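Local coordinates for protein sortase, SrtB family (Streptococcus pneumoniae PCS8235, PDB 4Y4Q) that probably acts as a sortase B transpeptidase that cleaves a sorting signal and takes part in building the type II pilus of the pneumococcus, at residues A109-A114 against Y128-E133; I169-E174 against S202-K207. One frame throughout, in Å; residues are numbered along the deposited sequence.

Overall arrangement
From the N terminus, the chain first reaches 109-114, whose strand 110-112 turns back through an 11-residue connection into strand 124-129; contact 1 closes this beta hairpin. Only afterwards does contact 2 open. The long strand 163-176 carries 169-174, then helix 190-202 intervenes, and 202-207 returns antiparallel to the same strand, closing a 27-residue excursion. The two closures therefore follow in series, neither nested nor crossed. Their centres lie about 20 Å apart and their nearest atoms about 11 Å, yet both belong to the same mixed sheet of the sortase domain. Strands 218-225 and 231-240, antiparallel to each other, connect them laterally, since strand 124-129 pairs with 218-225 and strand 163-176 with 231-240.

Contact 1: A109-A114 against Y128-E133; sequences AIFLDA and YGHHVE
Phe-111 and Tyr-128 form an antiparallel hydrogen-bonded pair: Phe-111 N donates to Tyr-128 O (2.9 Å), and Tyr-128 N returns a bond to Phe-111 O (2.8 Å). Their side chains share one sheet face but diverge. Chi1 of Tyr-128 (-58°) sets CG opposite the residue's own carbonyl carbon, and from there the ring passes Phe-111 O and runs on to Asp-113, where its OH donates to OD2 at 2.5 Å. The acceptor uses its anti lone pair, the carboxylate lies near the ring edge, and the two planes are 46° apart; the hydroxyl is held at the far end of the ring by this one short bond across the contact. Phe-111 instead meets His-130 obliquely, its CD1 lying 4.0 Å from His-130 CD2. One water bridges the strands past the pair, donating to Ala-109 O and accepting from His-130 N. In the second shell, Arg-115 forms a salt bridge with Asp-113 OD1, the oxygen left over by Tyr-128, and probably steadies the carboxylate. Such pairing is that of a beta hairpin, here inside the sortase sheet: strand 110-112 also runs parallel to strand 83-88, bonding through Ile-110 and Leu-112 to Val-87, while strand 124-129 is flanked on its other edge by strand 218-225, reached from Gly-129 to Ser-222.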
ATOM      1  N   ALA A 109     -11.406  -5.439  -0.677  1.00 47.93           N
ATOM      2  CA  ALA A 109     -11.013  -4.323  -1.536  1.00 47.35           C
ATOM      3  C   ALA A 109     -10.117  -3.351  -0.785  1.00 45.14           C
ATOM      4  O   ALA A 109     -10.241  -3.202   0.428  1.00 45.41           O
ATOM      5  CB  ALA A 109     -12.244  -3.605  -2.091  1.00 35.73           C
ATOM      6  N   ILE A 110      -9.224  -2.686  -1.515  1.00 39.02           N
ATOM      7  CA  ILE A 110      -8.255  -1.774  -0.917  1.00 35.08           C
ATOM      8  C   ILE A 110      -8.481  -0.360  -1.433  1.00 33.96           C
ATOM      9  O   ILE A 110      -8.534  -0.156  -2.645  1.00 36.29           O
ATOM     10  CB  ILE A 110      -6.835  -2.235  -1.247  1.00 40.92           C
ATOM     11  CG1 ILE A 110      -6.446  -3.392  -0.329  1.00 42.71           C
ATOM     12  CG2 ILE A 110      -5.846  -1.121  -1.057  1.00 46.83           C
ATOM     13  CD1 ILE A 110      -5.053  -3.874  -0.581  1.00 45.15           C
ATOM     14  N   PHE A 111      -8.628   0.605  -0.522  1.00 36.35           N
ATOM     15  CA  PHE A 111      -9.021   1.975  -0.879  1.00 31.79           C
ATOM     16  C   PHE A 111      -7.848   2.951  -0.924  1.00 31.16           C
ATOM     17  O   PHE A 111      -7.084   3.059   0.039  1.00 32.59           O
ATOM     18  CB  PHE A 111     -10.006   2.518   0.147  1.00 35.92           C
ATOM     19  CG  PHE A 111     -11.348   1.853   0.122  1.00 52.97           C
ATOM     20  CD1 PHE A 111     -11.511   0.547   0.576  1.00 52.95           C
ATOM     21  CD2 PHE A 111     -12.464   2.546  -0.332  1.00 62.55           C
ATOM     22  CE1 PHE A 111     -12.758  -0.060   0.563  1.00 57.59           C
ATOM     23  CE2 PHE A 111     -13.720   1.945  -0.346  1.00 65.71           C
ATOM     24  CZ  PHE A 111     -13.867   0.641   0.100  1.00 63.41           C
ATOM     25  N   LEU A 112      -7.719   3.677  -2.027  1.00 33.44           N
ATOM     26  CA  LEU A 112      -6.732   4.745  -2.114  1.00 28.95           C
ATOM     27  C   LEU A 112      -7.243   5.889  -1.258  1.00 39.58           C
ATOM     28  O   LEU A 112      -8.453   6.125  -1.198  1.00 35.95           O
ATOM     29  CB  LEU A 112      -6.576   5.238  -3.551  1.00 30.60           C
ATOM     30  CG  LEU A 112      -5.636   4.506  -4.509  1.00 36.49           C
ATOM     31  CD1 LEU A 112      -5.974   3.013  -4.629  1.00 27.29           C
ATOM     32  CD2 LEU A 112      -5.688   5.172  -5.881  1.00 33.39           C
ATOM     33  N   ASP A 113      -6.332   6.581  -0.581  1.00 34.05           N
ATOM     34  CA  ASP A 113      -6.702   7.790   0.150  1.00 34.20           C
ATOM     35  C   ASP A 113      -7.386   8.730  -0.834  1.00 34.47           C
ATOM     36  O   ASP A 113      -6.922   8.894  -1.962  1.00 33.81           O
ATOM     37  CB  ASP A 113      -5.450   8.455   0.724  1.00 31.08           C
ATOM     38  CG  ASP A 113      -5.776   9.497   1.778  1.00 49.31           C
ATOM     39  OD1 ASP A 113      -6.280  10.601   1.421  1.00 35.85           O
ATOM     40  OD2 ASP A 113      -5.527   9.205   2.972  1.00 33.07           O
ATOM     41  N   ALA A 114      -8.495   9.328  -0.415  1.00 40.53           N
ATOM     42  CA  ALA A 114      -9.276  10.227  -1.273  1.00 40.70           C
ATOM     43  C   ALA A 114      -8.503  11.455  -1.769  1.00 42.23           C
ATOM     44  O   ALA A 114      -8.924  12.103  -2.722  1.00 42.73           O
ATOM     45  CB  ALA A 114     -10.560  10.655  -0.566  1.00 43.97           C
ATOM     46  N   TYR A 128      -5.598   1.633   1.862  1.00 26.29           N
ATOM     47  CA  TYR A 128      -6.109   1.126   3.131  1.00 33.72           C
ATOM     48  C   TYR A 128      -6.825  -0.212   2.972  1.00 39.04           C
ATOM     49  O   TYR A 128      -7.600  -0.398   2.033  1.00 34.98           O
ATOM     50  CB  TYR A 128      -7.102   2.134   3.737  1.00 30.13           C
ATOM     51  CG  TYR A 128      -6.525   3.514   3.963  1.00 34.70           C
ATOM     52  CD1 TYR A 128      -5.689   3.775   5.049  1.00 33.59           C
ATOM     53  CD2 TYR A 128      -6.826   4.564   3.101  1.00 34.20           C
ATOM     54  CE1 TYR A 128      -5.157   5.053   5.262  1.00 33.52           C
ATOM     55  CE2 TYR A 128      -6.303   5.840   3.303  1.00 38.06           C
ATOM     56  CZ  TYR A 128      -5.471   6.075   4.385  1.00 37.63           C
ATOM     57  OH  TYR A 128      -4.954   7.338   4.592  1.00 38.06           O
ATOM     58  N   GLY A 129      -6.581  -1.135   3.898  1.00 39.49           N
ATOM     59  CA  GLY A 129      -7.421  -2.316   4.011  1.00 44.18           C
ATOM     60  C   GLY A 129      -8.149  -2.299   5.343  1.00 45.50           C
ATOM     61  O   GLY A 129      -7.513  -2.440   6.387  1.00 48.13           O
ATOM     62  N   HIS A 130      -9.469  -2.128   5.320  1.00 50.76           N
ATOM     63  CA  HIS A 130     -10.248  -2.062   6.556  1.00 65.87           C
ATOM     64  C   HIS A 130     -10.654  -3.445   7.033  1.00 75.71           C
ATOM     65  O   HIS A 130     -11.363  -4.159   6.329  1.00 88.20           O
ATOM     66  CB  HIS A 130     -11.518  -1.225   6.365  1.00 71.44           C
ATOM     67  CG  HIS A 130     -11.280   0.112   5.732  1.00 78.62           C
ATOM     68  ND1 HIS A 130     -10.448   1.064   6.284  1.00 80.08           N
ATOM     69  CD2 HIS A 130     -11.783   0.661   4.600  1.00 84.34           C
ATOM     70  CE1 HIS A 130     -10.441   2.139   5.514  1.00 82.02           C
ATOM     71  NE2 HIS A 130     -11.243   1.920   4.486  1.00 86.29           N
ATOM     72  N   HIS A 131     -10.215  -3.820   8.229  1.00 76.65           N
ATOM     73  CA  HIS A 131     -10.668  -5.062   8.839  1.00 86.28           C
ATOM     74  C   HIS A 131     -12.148  -4.941   9.209  1.00 91.22           C
ATOM     75  O   HIS A 131     -12.554  -3.996   9.887  1.00 90.07           O
ATOM     76  CB  HIS A 131      -9.814  -5.395  10.071  1.00 92.80           C
ATOM     77  CG  HIS A 131     -10.250  -6.624  10.815  1.00105.79           C
ATOM     78  ND1 HIS A 131      -9.604  -7.069  11.950  1.00111.52           N
ATOM     79  CD2 HIS A 131     -11.261  -7.499  10.597  1.00112.66           C
ATOM     80  CE1 HIS A 131     -10.199  -8.160  12.396  1.00116.70           C
ATOM     81  NE2 HIS A 131     -11.208  -8.445  11.593  1.00117.04           N
ATOM     82  N   VAL A 132     -12.908  -5.967   8.822  1.00 30.00           N
ATOM     83  CA  VAL A 132     -14.330  -6.103   9.136  1.00 30.00           C
ATOM     84  C   VAL A 132     -14.588  -7.331  10.020  1.00 30.00           C
ATOM     85  O   VAL A 132     -14.023  -8.402   9.797  1.00 30.00           O
ATOM     86  CB  VAL A 132     -15.184  -6.210   7.859  1.00 20.00           C
ATOM     87  CG1 VAL A 132     -15.984  -4.934   7.648  1.00 20.00           C
ATOM     88  CG2 VAL A 132     -14.302  -6.500   6.654  1.00 20.00           C
ATOM     89  N   GLU A 133     -15.439  -7.155  11.028  1.00111.16           N
ATOM     90  CA  GLU A 133     -15.673  -8.148  12.091  1.00115.95           C
ATOM     91  C   GLU A 133     -15.532  -9.646  11.770  1.00120.94           C
ATOM     92  O   GLU A 133     -14.844 -10.380  12.489  1.00120.38           O
ATOM     93  CB  GLU A 133     -17.045  -7.889  12.721  1.00120.22           C
ATOM     94  CG  GLU A 133     -18.147  -7.641  11.702  1.00122.87           C
ATOM     95  CD  GLU A 133     -19.472  -7.276  12.347  1.00130.31           C
ATOM     96  OE1 GLU A 133     -19.458  -6.633  13.418  1.00131.46           O
ATOM     97  OE2 GLU A 133     -20.529  -7.633  11.783  1.00135.05           O
TER
HETATM   98  O   HOH W   1     -10.925  -2.196   2.978  1.00 48.91           O

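Contact 2: I169-E174 against S202-K207; sequences IFEMLE and SVAMHK
Met-172 O is gripped by two backbone donors, Met-205 N at 2.8 Å and His-206 N at 3.1 Å. Two successive residues facing one partner define a classic beta bulge, placed where 202-207 leaves helix 190-202 and joins strand 163-176 antiparallel. Met-205 N lies in the carbonyl plane, His-206 N is tilted 22° from it, and the one oxygen accepts both. The same pair is completed by Met-172 N donating to His-206 O (2.9 Å), and Glu-171 with Lys-207 follows as a non-hydrogen-bonded pair. At the other end a water spans Val-203 O and Glu-174 N. Met-172 and Met-205 lie side by side and point the same way; bends at chi2 (-90°) and chi3 bring the Met-172 methyl against its neighbour, with CE tightly packed at 3.5 Å from Met-205 CB. Met-205 CG lies over one face of the His-206 ring, displaced toward the rim, and His-206 NE2 is held by Ala-145 O. On the other sheet face, the extended Glu-171 chain reaches alongside Ala-204, where OE2 comes 3.3 Å from Ala-204 CB, and the Glu-171 side chain also touches Leu-200 and Leu-201 of helix 190-202. Leu-173 also touches Leu-200, and its CD2 meets Val-203 CG2 at 3.6 Å.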
ATOM      1  N   ILE A 169       8.892  -4.358  -2.203  1.00 28.48           N
ATOM      2  CA  ILE A 169       8.725  -3.929  -0.817  1.00 26.22           C
ATOM      3  C   ILE A 169      10.080  -3.543  -0.200  1.00 29.93           C
ATOM      4  O   ILE A 169      11.064  -4.279  -0.349  1.00 32.89           O
ATOM      5  CB  ILE A 169       8.034  -5.026   0.018  1.00 26.28           C
ATOM      6  CG1 ILE A 169       6.587  -5.195  -0.439  1.00 27.31           C
ATOM      7  CG2 ILE A 169       8.046  -4.683   1.494  1.00 18.96           C
ATOM      8  CD1 ILE A 169       5.901  -6.365   0.204  1.00 26.19           C
ATOM      9  N   PHE A 170      10.149  -2.401   0.490  1.00 27.54           N
ATOM     10  CA  PHE A 170      11.389  -2.058   1.198  1.00 23.27           C
ATOM     11  C   PHE A 170      11.239  -1.789   2.692  1.00 26.91           C
ATOM     12  O   PHE A 170      12.235  -1.594   3.387  1.00 33.32           O
ATOM     13  CB  PHE A 170      12.115  -0.879   0.539  1.00 27.78           C
ATOM     14  CG  PHE A 170      11.332   0.396   0.553  1.00 30.19           C
ATOM     15  CD1 PHE A 170      11.415   1.276   1.628  1.00 32.09           C
ATOM     16  CD2 PHE A 170      10.505   0.719  -0.508  1.00 35.16           C
ATOM     17  CE1 PHE A 170      10.683   2.465   1.635  1.00 29.38           C
ATOM     18  CE2 PHE A 170       9.772   1.897  -0.502  1.00 34.11           C
ATOM     19  CZ  PHE A 170       9.865   2.764   0.571  1.00 34.77           C
ATOM     20  N   GLU A 171      10.017  -1.767   3.200  1.00 28.30           N
ATOM     21  CA  GLU A 171       9.847  -1.442   4.614  1.00 30.18           C
ATOM     22  C   GLU A 171       8.558  -1.982   5.226  1.00 25.18           C
ATOM     23  O   GLU A 171       7.510  -2.019   4.563  1.00 29.83           O
ATOM     24  CB  GLU A 171       9.933   0.087   4.839  1.00 27.80           C
ATOM     25  CG  GLU A 171       9.564   0.499   6.255  1.00 29.76           C
ATOM     26  CD  GLU A 171       9.820   1.972   6.578  1.00 38.42           C
ATOM     27  OE1 GLU A 171      10.416   2.699   5.748  1.00 37.21           O
ATOM     28  OE2 GLU A 171       9.416   2.400   7.683  1.00 31.75           O
ATOM     29  N   MET A 172       8.637  -2.407   6.487  1.00 23.14           N
ATOM     30  CA  MET A 172       7.426  -2.609   7.288  1.00 31.40           C
ATOM     31  C   MET A 172       7.535  -1.767   8.554  1.00 35.20           C
ATOM     32  O   MET A 172       8.610  -1.670   9.173  1.00 31.72           O
ATOM     33  CB  MET A 172       7.252  -4.083   7.675  1.00 33.62           C
ATOM     34  CG  MET A 172       5.815  -4.484   8.030  1.00 41.16           C
ATOM     35  SD  MET A 172       5.352  -4.301   9.772  1.00 57.99           S
ATOM     36  CE  MET A 172       6.915  -4.558  10.500  1.00 28.79           C
ATOM     37  N   LEU A 173       6.430  -1.161   8.962  1.00 20.41           N
ATOM     38  CA  LEU A 173       6.479  -0.433  10.215  1.00 30.66           C
ATOM     39  C   LEU A 173       5.160  -0.555  10.920  1.00 26.59           C
ATOM     40  O   LEU A 173       4.155  -0.892  10.285  1.00 28.85           O
ATOM     41  CB  LEU A 173       6.873   1.036   9.995  1.00 38.99           C
ATOM     42  CG  LEU A 173       6.176   1.966   8.995  1.00 45.10           C
ATOM     43  CD1 LEU A 173       4.743   2.115   9.328  1.00 58.22           C
ATOM     44  CD2 LEU A 173       6.783   3.350   9.094  1.00 49.67           C
ATOM     45  N   GLU A 174       5.168  -0.281  12.220  1.00 29.34           N
ATOM     46  CA  GLU A 174       3.941  -0.213  13.006  1.00 36.64           C
ATOM     47  C   GLU A 174       3.844   1.187  13.583  1.00 31.37           C
ATOM     48  O   GLU A 174       4.836   1.728  14.077  1.00 37.39           O
ATOM     49  CB  GLU A 174       3.946  -1.271  14.126  1.00 48.94           C
ATOM     50  CG  GLU A 174       3.921  -2.720  13.597  1.00 64.07           C
ATOM     51  CD  GLU A 174       4.045  -3.782  14.695  1.00 82.73           C
ATOM     52  OE1 GLU A 174       4.287  -3.424  15.872  1.00 92.44           O
ATOM     53  OE2 GLU A 174       3.904  -4.984  14.374  1.00 85.57           O
ATOM     54  N   SER A 202      13.384   5.887   9.267  1.00 45.33           N
ATOM     55  CA  SER A 202      13.961   5.894  10.611  1.00 41.62           C
ATOM     56  C   SER A 202      13.099   5.162  11.636  1.00 40.61           C
ATOM     57  O   SER A 202      13.604   4.730  12.667  1.00 54.44           O
ATOM     58  CB  SER A 202      14.253   7.329  11.091  1.00 43.86           C
ATOM     59  OG  SER A 202      13.063   8.091  11.193  1.00 44.30           O
ATOM     60  N   VAL A 203      11.804   5.025  11.361  1.00 38.32           N
ATOM     61  CA  VAL A 203      10.901   4.354  12.299  1.00 35.47           C
ATOM     62  C   VAL A 203      10.527   2.936  11.833  1.00 36.71           C
ATOM     63  O   VAL A 203       9.578   2.325  12.344  1.00 34.91           O
ATOM     64  CB  VAL A 203       9.627   5.193  12.551  1.00 37.27           C
ATOM     65  CG1 VAL A 203       9.994   6.540  13.183  1.00 37.75           C
ATOM     66  CG2 VAL A 203       8.870   5.413  11.252  1.00 35.42           C
ATOM     67  N   ALA A 204      11.287   2.415  10.873  1.00 30.72           N
ATOM     68  CA  ALA A 204      11.006   1.103  10.296  1.00 36.42           C
ATOM     69  C   ALA A 204      11.168  -0.004  11.333  1.00 45.28           C
ATOM     70  O   ALA A 204      12.084   0.053  12.152  1.00 48.28           O
ATOM     71  CB  ALA A 204      11.930   0.845   9.126  1.00 29.19           C
ATOM     72  N   MET A 205      10.293  -1.009  11.305  1.00 42.95           N
ATOM     73  CA  MET A 205      10.502  -2.201  12.127  1.00 37.40           C
ATOM     74  C   MET A 205      11.383  -3.188  11.356  1.00 35.85           C
ATOM     75  O   MET A 205      12.252  -3.846  11.932  1.00 35.88           O
ATOM     76  CB  MET A 205       9.171  -2.834  12.532  1.00 38.71           C
ATOM     77  CG  MET A 205       9.327  -4.219  13.180  1.00 51.42           C
ATOM     78  SD  MET A 205       7.824  -4.832  13.968  1.00 67.26           S
ATOM     79  CE  MET A 205       8.457  -6.273  14.841  1.00 65.44           C
ATOM     80  N   HIS A 206      11.148  -3.291  10.048  1.00 31.99           N
ATOM     81  CA  HIS A 206      12.095  -3.952   9.146  1.00 27.29           C
ATOM     82  C   HIS A 206      12.254  -3.066   7.908  1.00 30.90           C
ATOM     83  O   HIS A 206      11.330  -2.338   7.531  1.00 34.98           O
ATOM     84  CB  HIS A 206      11.592  -5.344   8.721  1.00 37.21           C
ATOM     85  CG  HIS A 206      11.345  -6.281   9.866  1.00 39.64           C
ATOM     86  ND1 HIS A 206      12.363  -6.820  10.622  1.00 45.75           N
ATOM     87  CD2 HIS A 206      10.192  -6.772  10.383  1.00 39.12           C
ATOM     88  CE1 HIS A 206      11.849  -7.601  11.559  1.00 48.29           C
ATOM     89  NE2 HIS A 206      10.534  -7.592  11.432  1.00 43.74           N
ATOM     90  N   LYS A 207      13.416  -3.128   7.269  1.00 33.18           N
ATOM     91  CA  LYS A 207      13.605  -2.417   6.011  1.00 32.71           C
ATOM     92  C   LYS A 207      14.730  -3.068   5.251  1.00 34.80           C
ATOM     93  O   LYS A 207      15.550  -3.761   5.846  1.00 39.72           O
ATOM     94  CB  LYS A 207      13.937  -0.939   6.255  1.00 31.89           C
ATOM     95  CG  LYS A 207      15.248  -0.728   7.005  1.00 41.10           C
ATOM     96  CD  LYS A 207      15.495   0.756   7.245  1.00 44.59           C
ATOM     97  CE  LYS A 207      16.624   0.960   8.240  1.00 53.25           C
ATOM     98  NZ  LYS A 207      16.971   2.394   8.352  1.00 63.36           N
TER
HETATM   99  O   HOH W   2       8.041   0.282  13.397  1.00 40.06           O